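Local coordinates for protein alpha-14 giardin (Giardia lamblia, PDB 3CHK) that may serve as a calcium-regulated structural element of the annexin family, linking the phospholipid bilayer to the underlying axoneme, at residues A[103-108]-A[230-235]. Sequence-based numbering, arbitrary orientation.
Sequences CLVDVL and EYAFKL. With CA (calcium ion), chain E.
Deep in the all-helical annexin core, helix 101-108 runs almost parallel to helix 227-241, their short segments 8° apart, and Val105 and Asp106 meet Tyr231, Ala232 and Leu235 across the interface. The polar link is a single hydrogen bond, from Tyr231 OH to Asp106 OD2 at 2.7 Å. The two side chains cross at about a right angle: OD2 sits at the edge of the phenol ring, near its plane, while the hydroxyl reaches it from above the carboxylate, 36° out of that plane. With CG anti to the backbone N (chi1 176°), Tyr231 extends toward the neighbouring helix. Beside this bond, Val105 CG1 also lies at the ring edge, 3.7 Å from Tyr231 CE2. The same methyl touches Ala232 CB at 3.8 Å, and, consistent with the small alanine side chain, the backbones come close here, with Val105 CA and Ala232 CA 6.2 Å apart. One turn on, Leu235 CD2 packs 3.7 Å from the carbonyl O of Val105 and also meets Asp106 CA. On the side of helix 227-241 turned away from 103-108, Glu230 OE1 binds a calcium ion at 2.4 Å, while its OE2 forms a salt bridge with Lys234 NZ. Asp106 meets Tyr231 through OD2 and, through OD1, forms salt bridges with Arg264 and Arg267, an arrangement that holds the buried carboxylate from several sides and probably favours its ionised form. Apolar contacts thus join helices 101-108 and 227-241, while these charges and the Arg264 cation-pi contact with Tyr231 extend the junction to helix 262-272.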
loop_
_atom_site.group_PDB
_atom_site.type_symbol
_atom_site.label_atom_id
_atom_site.label_comp_id
_atom_site.label_asym_id
_atom_site.label_seq_id
_atom_site.Cartn_x
_atom_site.Cartn_y
_atom_site.Cartn_z
ATOM N N CYS A 103 0.182 3.148 -8.840
ATOM C CA CYS A 103 0.773 3.707 -7.628
ATOM C C CYS A 103 -0.251 4.425 -6.752
ATOM O O CYS A 103 -0.260 4.234 -5.543
ATOM C CB CYS A 103 1.946 4.632 -7.982
ATOM S SG CYS A 103 2.828 5.232 -6.518
ATOM N N LEU A 104 -1.083 5.286 -7.351
ATOM C CA LEU A 104 -2.082 6.031 -6.608
ATOM C C LEU A 104 -3.058 5.090 -5.903
ATOM O O LEU A 104 -3.403 5.303 -4.758
ATOM C CB LEU A 104 -2.871 6.962 -7.531
ATOM C CG LEU A 104 -2.052 8.118 -8.114
ATOM C CD1 LEU A 104 -2.941 9.059 -8.973
ATOM C CD2 LEU A 104 -1.367 8.875 -6.984
ATOM N N VAL A 105 -3.537 4.093 -6.637
ATOM C CA VAL A 105 -4.461 3.113 -6.043
ATOM C C VAL A 105 -3.795 2.374 -4.875
ATOM O O VAL A 105 -4.397 2.192 -3.790
ATOM C CB VAL A 105 -4.990 2.165 -7.145
ATOM C CG1 VAL A 105 -5.719 0.903 -6.549
ATOM C CG2 VAL A 105 -5.909 2.918 -8.068
ATOM N N ASP A 106 -2.563 1.907 -5.086
ATOM C CA ASP A 106 -1.850 1.168 -4.045
ATOM C C ASP A 106 -1.677 1.965 -2.750
ATOM O O ASP A 106 -1.837 1.423 -1.637
ATOM C CB ASP A 106 -0.442 0.817 -4.527
ATOM C CG ASP A 106 -0.400 -0.301 -5.537
ATOM O OD1 ASP A 106 0.730 -0.573 -6.062
ATOM O OD2 ASP A 106 -1.444 -0.929 -5.814
ATOM N N VAL A 107 -1.288 3.228 -2.897
ATOM C CA VAL A 107 -1.048 4.094 -1.749
ATOM C C VAL A 107 -2.337 4.497 -1.073
ATOM O O VAL A 107 -2.510 4.271 0.111
ATOM C CB VAL A 107 -0.229 5.339 -2.162
ATOM C CG1 VAL A 107 -0.124 6.297 -0.966
ATOM C CG2 VAL A 107 1.151 4.858 -2.648
ATOM N N LEU A 108 -3.245 5.088 -1.834
ATOM C CA LEU A 108 -4.424 5.688 -1.249
ATOM C C LEU A 108 -5.366 4.712 -0.567
ATOM O O LEU A 108 -5.965 5.056 0.466
ATOM C CB LEU A 108 -5.158 6.551 -2.266
ATOM C CG LEU A 108 -4.410 7.853 -2.557
ATOM C CD1 LEU A 108 -5.052 8.509 -3.762
ATOM C CD2 LEU A 108 -4.386 8.766 -1.323
ATOM N N GLU A 230 -11.324 -3.365 -10.983
ATOM C CA GLU A 230 -11.405 -4.613 -10.208
ATOM C C GLU A 230 -10.272 -4.697 -9.182
ATOM O O GLU A 230 -10.506 -5.026 -8.012
ATOM C CB GLU A 230 -11.406 -5.837 -11.132
ATOM C CG GLU A 230 -11.587 -7.136 -10.361
ATOM C CD GLU A 230 -11.539 -8.357 -11.239
ATOM O OE1 GLU A 230 -12.133 -8.313 -12.338
ATOM O OE2 GLU A 230 -10.898 -9.340 -10.818
ATOM N N TYR A 231 -9.054 -4.360 -9.605
ATOM C CA TYR A 231 -7.941 -4.326 -8.665
ATOM C C TYR A 231 -8.211 -3.353 -7.502
ATOM O O TYR A 231 -7.980 -3.692 -6.312
ATOM C CB TYR A 231 -6.627 -3.956 -9.399
ATOM C CG TYR A 231 -5.484 -3.816 -8.431
ATOM C CD1 TYR A 231 -4.779 -4.938 -7.982
ATOM C CD2 TYR A 231 -5.116 -2.547 -7.931
ATOM C CE1 TYR A 231 -3.712 -4.817 -7.047
ATOM C CE2 TYR A 231 -4.058 -2.396 -6.999
ATOM C CZ TYR A 231 -3.355 -3.535 -6.558
ATOM O OH TYR A 231 -2.293 -3.448 -5.659
ATOM N N ALA A 232 -8.719 -2.165 -7.845
ATOM C CA ALA A 232 -8.922 -1.124 -6.847
ATOM C C ALA A 232 -9.955 -1.569 -5.808
ATOM O O ALA A 232 -9.744 -1.431 -4.600
ATOM C CB ALA A 232 -9.362 0.170 -7.497
ATOM N N PHE A 233 -11.084 -2.111 -6.277
ATOM C CA PHE A 233 -12.118 -2.520 -5.329
ATOM C C PHE A 233 -11.758 -3.757 -4.559
ATOM O O PHE A 233 -12.112 -3.832 -3.386
ATOM C CB PHE A 233 -13.486 -2.650 -6.022
ATOM C CG PHE A 233 -14.166 -1.318 -6.223
ATOM C CD1 PHE A 233 -13.810 -0.505 -7.308
ATOM C CD2 PHE A 233 -15.124 -0.842 -5.308
ATOM C CE1 PHE A 233 -14.424 0.777 -7.506
ATOM C CE2 PHE A 233 -15.754 0.421 -5.479
ATOM C CZ PHE A 233 -15.396 1.246 -6.583
ATOM N N LYS A 234 -11.045 -4.705 -5.174
ATOM C CA LYS A 234 -10.525 -5.832 -4.399
ATOM C C LYS A 234 -9.533 -5.345 -3.342
ATOM O O LYS A 234 -9.510 -5.881 -2.251
ATOM C CB LYS A 234 -9.879 -6.909 -5.272
ATOM C CG LYS A 234 -10.873 -7.662 -6.132
ATOM C CD LYS A 234 -10.111 -8.575 -7.072
ATOM C CE LYS A 234 -10.958 -9.705 -7.522
ATOM N NZ LYS A 234 -10.332 -10.543 -8.618
ATOM N N LEU A 235 -8.710 -4.366 -3.688
ATOM C CA LEU A 235 -7.666 -3.903 -2.774
ATOM C C LEU A 235 -8.311 -3.196 -1.577
ATOM O O LEU A 235 -7.967 -3.470 -0.429
ATOM C CB LEU A 235 -6.644 -2.992 -3.490
ATOM C CG LEU A 235 -5.575 -2.445 -2.568
ATOM C CD1 LEU A 235 -4.774 -3.615 -2.050
ATOM C CD2 LEU A 235 -4.688 -1.446 -3.367
HETATM CA CA CA E . -14.113 -9.010 -13.445
HETATM O O HOH W 1 -13.421 -10.809 -13.360
HETATM O O HOH W 2 -15.647 -11.217 -14.234
HETATM O O HOH W 3 -16.205 -8.469 -14.838
#